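Local coordinates for tyrosine recombinase XerH (Helicobacter pylori, PDB 5JK0), which cuts and rejoins DNA at specific sites as a tyrosine recombinase, and takes part in chromosome segregation, at residues Asn15-Ile20 against Lys82-Phe87; Phe23-Cys28 against Asn47-Ala52. All blocks are in the same frame, centred on the assembly; numbering follows the deposited sequence.

Interaction 1 of 2, residues Asn15-Ile20 against Lys82-Phe87; sequences NLLLWI and KFHEYF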
loop_
_atom_site.group_PDB
_atom_site.type_symbol
_atom_site.label_atom_id
_atom_site.label_comp_id
_atom_site.label_asym_id
_atom_site.label_seq_id
_atom_site.Cartn_x
_atom_site.Cartn_y
_atom_site.Cartn_z
ATOM N N ASN D 15 7.749 -34.371 -19.469
ATOM C CA ASN D 15 6.572 -34.400 -18.609
ATOM C C ASN D 15 6.025 -32.996 -18.366
ATOM O O ASN D 15 4.817 -32.803 -18.228
ATOM C CB ASN D 15 6.901 -35.075 -17.276
ATOM C CG ASN D 15 5.984 -36.242 -16.973
ATOM O OD1 ASN D 15 6.439 -37.366 -16.763
ATOM N ND2 ASN D 15 4.681 -35.982 -16.948
ATOM N N LEU D 16 6.925 -32.018 -18.312
ATOM C CA LEU D 16 6.532 -30.624 -18.155
ATOM C C LEU D 16 5.767 -30.147 -19.384
ATOM O O LEU D 16 4.761 -29.447 -19.265
ATOM C CB LEU D 16 7.756 -29.738 -17.914
ATOM C CG LEU D 16 7.489 -28.236 -17.770
ATOM C CD1 LEU D 16 6.567 -27.958 -16.592
ATOM C CD2 LEU D 16 8.795 -27.466 -17.626
ATOM N N LEU D 17 6.249 -30.534 -20.563
ATOM C CA LEU D 17 5.576 -30.216 -21.819
ATOM C C LEU D 17 4.169 -30.792 -21.851
ATOM O O LEU D 17 3.255 -30.198 -22.420
ATOM C CB LEU D 17 6.372 -30.749 -23.011
ATOM C CG LEU D 17 7.363 -29.796 -23.678
ATOM C CD1 LEU D 17 8.032 -30.473 -24.866
ATOM C CD2 LEU D 17 6.667 -28.515 -24.108
ATOM N N LEU D 18 4.012 -31.961 -21.241
ATOM C CA LEU D 18 2.734 -32.657 -21.218
ATOM C C LEU D 18 1.686 -31.851 -20.455
ATOM O O LEU D 18 0.547 -31.719 -20.902
ATOM C CB LEU D 18 2.899 -34.043 -20.593
ATOM C CG LEU D 18 1.925 -35.129 -21.043
ATOM C CD1 LEU D 18 2.042 -35.352 -22.542
ATOM C CD2 LEU D 18 2.187 -36.422 -20.287
ATOM N N TRP D 19 2.081 -31.307 -19.308
ATOM C CA TRP D 19 1.168 -30.526 -18.477
ATOM C C TRP D 19 0.893 -29.140 -19.055
ATOM O O TRP D 19 -0.213 -28.617 -18.923
ATOM C CB TRP D 19 1.719 -30.393 -17.056
ATOM C CG TRP D 19 1.534 -31.626 -16.230
ATOM C CD1 TRP D 19 2.506 -32.486 -15.805
ATOM C CD2 TRP D 19 0.294 -32.148 -15.740
ATOM N NE1 TRP D 19 1.946 -33.506 -15.072
ATOM C CE2 TRP D 19 0.590 -33.321 -15.020
ATOM C CE3 TRP D 19 -1.039 -31.733 -15.837
ATOM C CZ2 TRP D 19 -0.397 -34.085 -14.400
ATOM C CZ3 TRP D 19 -2.018 -32.493 -15.221
ATOM C CH2 TRP D 19 -1.691 -33.655 -14.512
ATOM N N ILE D 20 1.901 -28.548 -19.691
ATOM C CA ILE D 20 1.740 -27.239 -20.317
ATOM C C ILE D 20 0.728 -27.313 -21.457
ATOM O O ILE D 20 -0.131 -26.441 -21.596
ATOM C CB ILE D 20 3.082 -26.694 -20.852
ATOM C CG1 ILE D 20 4.031 -26.386 -19.693
ATOM C CG2 ILE D 20 2.860 -25.438 -21.683
ATOM C CD1 ILE D 20 5.367 -25.829 -20.134
ATOM N N LYS D 82 8.765 -20.240 -22.422
ATOM C CA LYS D 82 10.042 -19.720 -21.948
ATOM C C LYS D 82 10.530 -20.515 -20.743
ATOM O O LYS D 82 11.723 -20.795 -20.613
ATOM C CB LYS D 82 9.927 -18.238 -21.580
ATOM C CG LYS D 82 9.715 -17.302 -22.759
ATOM C CD LYS D 82 10.929 -17.262 -23.668
ATOM C CE LYS D 82 10.756 -16.222 -24.761
ATOM N NZ LYS D 82 10.515 -14.864 -24.193
ATOM N N PHE D 83 9.599 -20.877 -19.864
ATOM C CA PHE D 83 9.941 -21.620 -18.657
ATOM C C PHE D 83 10.385 -23.041 -18.979
ATOM O O PHE D 83 11.282 -23.579 -18.328
ATOM C CB PHE D 83 8.763 -21.657 -17.682
ATOM C CG PHE D 83 9.017 -22.509 -16.472
ATOM C CD1 PHE D 83 9.939 -22.114 -15.516
ATOM C CD2 PHE D 83 8.349 -23.709 -16.296
ATOM C CE1 PHE D 83 10.187 -22.898 -14.406
ATOM C CE2 PHE D 83 8.589 -24.496 -15.185
ATOM C CZ PHE D 83 9.510 -24.090 -14.239
ATOM N N HIS D 84 9.750 -23.649 -19.976
ATOM C CA HIS D 84 10.152 -24.976 -20.418
ATOM C C HIS D 84 11.577 -24.943 -20.958
ATOM O O HIS D 84 12.386 -25.820 -20.654
ATOM C CB HIS D 84 9.203 -25.515 -21.486
ATOM C CG HIS D 84 9.738 -26.707 -22.214
ATOM N ND1 HIS D 84 10.369 -26.610 -23.435
ATOM C CD2 HIS D 84 9.751 -28.020 -21.886
ATOM C CE1 HIS D 84 10.743 -27.815 -23.831
ATOM N NE2 HIS D 84 10.380 -28.687 -22.908
ATOM N N GLU D 85 11.870 -23.922 -21.757
ATOM C CA GLU D 85 13.213 -23.714 -22.289
ATOM C C GLU D 85 14.220 -23.543 -21.156
ATOM O O GLU D 85 15.322 -24.088 -21.202
ATOM C CB GLU D 85 13.239 -22.492 -23.208
ATOM C CG GLU D 85 14.625 -22.090 -23.680
ATOM C CD GLU D 85 14.618 -20.788 -24.457
ATOM O OE1 GLU D 85 14.478 -20.836 -25.696
ATOM O OE2 GLU D 85 14.748 -19.716 -23.828
ATOM N N TYR D 86 13.824 -22.781 -20.142
ATOM C CA TYR D 86 14.643 -22.580 -18.953
ATOM C C TYR D 86 14.892 -23.891 -18.221
ATOM O O TYR D 86 16.036 -24.251 -17.948
ATOM C CB TYR D 86 13.975 -21.569 -18.013
ATOM C CG TYR D 86 14.534 -21.561 -16.605
ATOM C CD1 TYR D 86 15.709 -20.879 -16.306
ATOM C CD2 TYR D 86 13.882 -22.227 -15.574
ATOM C CE1 TYR D 86 16.222 -20.868 -15.019
ATOM C CE2 TYR D 86 14.389 -22.224 -14.287
ATOM C CZ TYR D 86 15.556 -21.543 -14.016
ATOM O OH TYR D 86 16.058 -21.540 -12.734
ATOM N N PHE D 87 13.813 -24.604 -17.911
ATOM C CA PHE D 87 13.892 -25.818 -17.106
ATOM C C PHE D 87 14.712 -26.919 -17.778
ATOM O O PHE D 87 15.394 -27.687 -17.102
ATOM C CB PHE D 87 12.484 -26.338 -16.794
ATOM C CG PHE D 87 12.470 -27.575 -15.940
ATOM C CD1 PHE D 87 12.659 -27.489 -14.570
ATOM C CD2 PHE D 87 12.266 -28.823 -16.506
ATOM C CE1 PHE D 87 12.650 -28.625 -13.781
ATOM C CE2 PHE D 87 12.255 -29.963 -15.722
ATOM C CZ PHE D 87 12.444 -29.862 -14.359
#
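Leu16 and Leu17 of helix 12-30 meet Phe83, His84 and Phe87 of helix 74-93 in the helical, SAM-like N-terminal domain of the phage integrase family. The two short segments run almost antiparallel, at 170°, with their axes 10.5 Å apart. Side chains therefore fill the space between the backbones, and the contact is almost wholly apolar.

Leu16 is the main apolar link. Its CG lies anti to the backbone N (chi1 178°), which sends the branch toward helix 74-93. One methyl does the touching: CD2 touches two phenylalanine rings that lie one helical turn apart. It meets Phe83 CE2 at 3.8 Å, where the two side chains cross at about a right angle. It meets Phe87 CD2 at 3.9 Å on a more slanting approach. The same methyl lies near the edge of the His84 imidazole, but its nearest His84 atom is CA.

Ile20, one turn further along helix 12-30, brings its CD1 to 4.1 Å from His84 CB. The rings of Phe83 and Phe87 also pack against helix 107-117, and the Phe83 ring meets Phe113 edge-to-face. Leu16 thus joins helix 12-30 to a wider aromatic core.

The His84 ring turns one face to Leu17. Its NE2 is buried by the contact and has no polar partner in the model. Instead, Leu17 CG sits 3.3 Å from this nitrogen, a tight approach. The leucine spreads over one face of the imidazole in a CH-pi contact: its CD2 stands 3.9 Å from the His84 ring centroid, only 11° off the ring normal.

Interaction 2 of 2, residues Phe23-Cys28 against Asn47-Ala52; sequences FLRYKC and NELNQA. With nucleotides of chain G.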
loop_
_atom_site.group_PDB
_atom_site.type_symbol
_atom_site.label_atom_id
_atom_site.label_comp_id
_atom_site.label_asym_id
_atom_site.label_seq_id
_atom_site.Cartn_x
_atom_site.Cartn_y
_atom_site.Cartn_z
ATOM N N PHE D 23 -2.749 -27.591 -20.030
ATOM C CA PHE D 23 -3.175 -26.315 -19.466
ATOM C C PHE D 23 -3.588 -25.327 -20.552
ATOM O O PHE D 23 -4.623 -24.672 -20.443
ATOM C CB PHE D 23 -2.063 -25.712 -18.607
ATOM C CG PHE D 23 -2.370 -24.330 -18.102
ATOM C CD1 PHE D 23 -3.324 -24.135 -17.118
ATOM C CD2 PHE D 23 -1.699 -23.228 -18.605
ATOM C CE1 PHE D 23 -3.606 -22.866 -16.645
ATOM C CE2 PHE D 23 -1.978 -21.955 -18.139
ATOM C CZ PHE D 23 -2.931 -21.775 -17.156
ATOM N N LEU D 24 -2.777 -25.230 -21.601
ATOM C CA LEU D 24 -3.043 -24.292 -22.685
ATOM C C LEU D 24 -4.306 -24.661 -23.459
ATOM O O LEU D 24 -5.000 -23.785 -23.974
ATOM C CB LEU D 24 -1.845 -24.218 -23.635
ATOM C CG LEU D 24 -0.599 -23.527 -23.073
ATOM C CD1 LEU D 24 0.546 -23.575 -24.071
ATOM C CD2 LEU D 24 -0.918 -22.090 -22.687
ATOM N N ARG D 25 -4.606 -25.955 -23.539
ATOM C CA ARG D 25 -5.830 -26.394 -24.199
ATOM C C ARG D 25 -7.042 -26.023 -23.358
ATOM O O ARG D 25 -8.088 -25.651 -23.889
ATOM C CB ARG D 25 -5.815 -27.903 -24.455
ATOM C CG ARG D 25 -6.978 -28.376 -25.322
ATOM C CD ARG D 25 -7.066 -29.890 -25.387
ATOM N NE ARG D 25 -8.044 -30.331 -26.379
ATOM C CZ ARG D 25 -9.348 -30.446 -26.149
ATOM N NH1 ARG D 25 -10.160 -30.857 -27.114
ATOM N NH2 ARG D 25 -9.842 -30.150 -24.955
ATOM N N TYR D 26 -6.893 -26.131 -22.041
ATOM C CA TYR D 26 -7.958 -25.763 -21.117
ATOM C C TYR D 26 -8.272 -24.275 -21.207
ATOM O O TYR D 26 -9.435 -23.875 -21.174
ATOM C CB TYR D 26 -7.580 -26.130 -19.682
ATOM C CG TYR D 26 -8.405 -25.406 -18.642
ATOM C CD1 TYR D 26 -9.740 -25.732 -18.438
ATOM C CD2 TYR D 26 -7.850 -24.397 -17.866
ATOM C CE1 TYR D 26 -10.499 -25.071 -17.491
ATOM C CE2 TYR D 26 -8.602 -23.731 -16.916
ATOM C CZ TYR D 26 -9.925 -24.073 -16.733
ATOM O OH TYR D 26 -10.678 -23.415 -15.789
ATOM N N LYS D 27 -7.227 -23.461 -21.317
ATOM C CA LYS D 27 -7.399 -22.017 -21.419
ATOM C C LYS D 27 -8.099 -21.645 -22.721
ATOM O O LYS D 27 -8.888 -20.706 -22.758
ATOM C CB LYS D 27 -6.050 -21.303 -21.321
ATOM C CG LYS D 27 -5.294 -21.581 -20.031
ATOM C CD LYS D 27 -6.129 -21.252 -18.804
ATOM C CE LYS D 27 -6.387 -19.759 -18.685
ATOM N NZ LYS D 27 -7.156 -19.426 -17.453
ATOM N N CYS D 28 -7.819 -22.394 -23.783
ATOM C CA CYS D 28 -8.445 -22.143 -25.077
ATOM C C CYS D 28 -9.955 -22.356 -25.026
ATOM O O CYS D 28 -10.706 -21.707 -25.755
ATOM C CB CYS D 28 -7.830 -23.037 -26.155
ATOM S SG CYS D 28 -6.200 -22.507 -26.726
ATOM N N ASN D 47 -7.732 -30.089 -31.497
ATOM C CA ASN D 47 -7.402 -31.449 -31.903
ATOM C C ASN D 47 -5.917 -31.750 -31.734
ATOM O O ASN D 47 -5.542 -32.839 -31.302
ATOM C CB ASN D 47 -7.823 -31.689 -33.355
ATOM N N GLU D 48 -5.075 -30.779 -32.074
ATOM C CA GLU D 48 -3.632 -30.946 -31.946
ATOM C C GLU D 48 -3.207 -30.978 -30.482
ATOM O O GLU D 48 -2.271 -31.687 -30.115
ATOM C CB GLU D 48 -2.888 -29.828 -32.678
ATOM C CG GLU D 48 -3.182 -29.751 -34.165
ATOM C CD GLU D 48 -2.262 -28.786 -34.888
ATOM O OE1 GLU D 48 -1.049 -28.785 -34.589
ATOM O OE2 GLU D 48 -2.753 -28.027 -35.751
ATOM N N LEU D 49 -3.904 -30.211 -29.651
ATOM C CA LEU D 49 -3.565 -30.104 -28.236
ATOM C C LEU D 49 -4.035 -31.313 -27.432
ATOM O O LEU D 49 -3.710 -31.443 -26.252
ATOM C CB LEU D 49 -4.157 -28.821 -27.647
ATOM C CG LEU D 49 -3.563 -27.507 -28.156
ATOM C CD1 LEU D 49 -4.325 -26.316 -27.596
ATOM C CD2 LEU D 49 -2.086 -27.413 -27.802
ATOM N N ASN D 50 -4.800 -32.196 -28.069
ATOM C CA ASN D 50 -5.265 -33.412 -27.411
ATOM C C ASN D 50 -4.180 -34.481 -27.348
ATOM O O ASN D 50 -4.326 -35.487 -26.653
ATOM C CB ASN D 50 -6.501 -33.970 -28.118
ATOM C CG ASN D 50 -7.793 -33.400 -27.567
ATOM O OD1 ASN D 50 -8.580 -32.796 -28.294
ATOM N ND2 ASN D 50 -8.018 -33.594 -26.272
ATOM N N GLN D 51 -3.096 -34.256 -28.081
ATOM C CA GLN D 51 -1.961 -35.169 -28.071
ATOM C C GLN D 51 -0.710 -34.462 -27.561
ATOM O O GLN D 51 -0.687 -33.238 -27.430
ATOM C CB GLN D 51 -1.716 -35.740 -29.469
ATOM N N ALA D 52 0.329 -35.240 -27.270
ATOM C CA ALA D 52 1.591 -34.682 -26.799
ATOM C C ALA D 52 2.284 -33.901 -27.910
ATOM O O ALA D 52 2.476 -34.413 -29.012
ATOM C CB ALA D 52 2.498 -35.785 -26.277
ATOM P P DT G 19 -8.293 -16.291 -15.902
ATOM O OP1 DT G 19 -8.927 -17.148 -14.877
ATOM O OP2 DT G 19 -7.234 -16.844 -16.777
ATOM O "O5'" DT G 19 -9.427 -15.682 -16.852
ATOM C "C5'" DT G 19 -10.555 -15.025 -16.274
ATOM C "C4'" DT G 19 -10.885 -13.738 -17.017
ATOM O "O4'" DT G 19 -9.931 -12.705 -16.658
ATOM C "C3'" DT G 19 -10.858 -13.836 -18.547
ATOM O "O3'" DT G 19 -12.042 -13.268 -19.089
ATOM C "C2'" DT G 19 -9.618 -13.029 -18.937
ATOM C "C1'" DT G 19 -9.555 -12.006 -17.817
ATOM N N1 DT G 19 -8.198 -11.431 -17.605
ATOM C C2 DT G 19 -8.022 -10.068 -17.693
ATOM O O2 DT G 19 -8.929 -9.292 -17.938
ATOM N N3 DT G 19 -6.738 -9.642 -17.480
ATOM C C4 DT G 19 -5.635 -10.425 -17.195
ATOM O O4 DT G 19 -4.519 -9.947 -17.020
ATOM C C5 DT G 19 -5.888 -11.845 -17.118
ATOM C C7 DT G 19 -4.767 -12.794 -16.815
ATOM C C6 DT G 19 -7.143 -12.274 -17.323
#
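This contact closes the turn that follows helix 39-48 onto helix 12-30, within the helical DNA-binding N-terminal domain. Residues Glu48 to Gln51 form a type I beta turn, and Arg25 packs on its two middle residues, Leu49 and Asn50. The arginine CG is anti to the backbone N (chi1 -172°) and the chain stays extended to NE. Its aliphatic part and Leu49 slide past each other in opposite directions, with Arg25 CG 3.7 Å from Leu49 CB. Leu49 CD1 reaches further along the helix, to 4.3 Å from Cys28 SG. Leu49 also packs on Leu58 and Val61 of helix 55-68.

The guanidinium ends against the Asn50 amide, their planes 46° apart. Arg25 NH1 gives a weak, bent hydrogen bond to Asn50 OD1, at 2.8 Å and 120°. Asn50 ND2 lies over one face of the guanidinium, offset toward its rim. It is 3.3 Å from Arg25 NE, but both are donors and do not bond. NE itself is hydrogen-bonded to the carbonyl of Leu46, the arginine's strongest polar partner.

Lys27 leads to the DNA. Its chain bends at chi2 and chi3, with CG over one face of the Phe23 ring, and NZ bonds OP2 of DT19 of chain G at 2.7 Å. The two cationic residues thus do different work: Arg25 binds neutral oxygens, one near the end of helix 39-48 and, weakly, one on the turn, whereas Lys27 meets a phosphate whose negative charge probably strengthens the bond.

In the fold
Both interactions use helix 12-30, about two turns apart along it, and both are mainly buried. In sequence, interaction 2 falls within the span between the segments of interaction 1. Interaction 1 joins two long helices and is the more uniform: leucines against aromatic rings, with Ile20 against the His84 CB, continuing into the core with helix 107-117. Interaction 2 joins the helix to a turn and mixes an apolar part, at Leu49, with a polar rim at the exposed Asn50. Their centres are 14 Å apart, and they touch directly where Leu18 CD1 packs 3.8 Å from Ala52 CB. Each has a lysine that meets DNA phosphate without joining the contact: Lys82 by packing, Lys27 by a hydrogen bond.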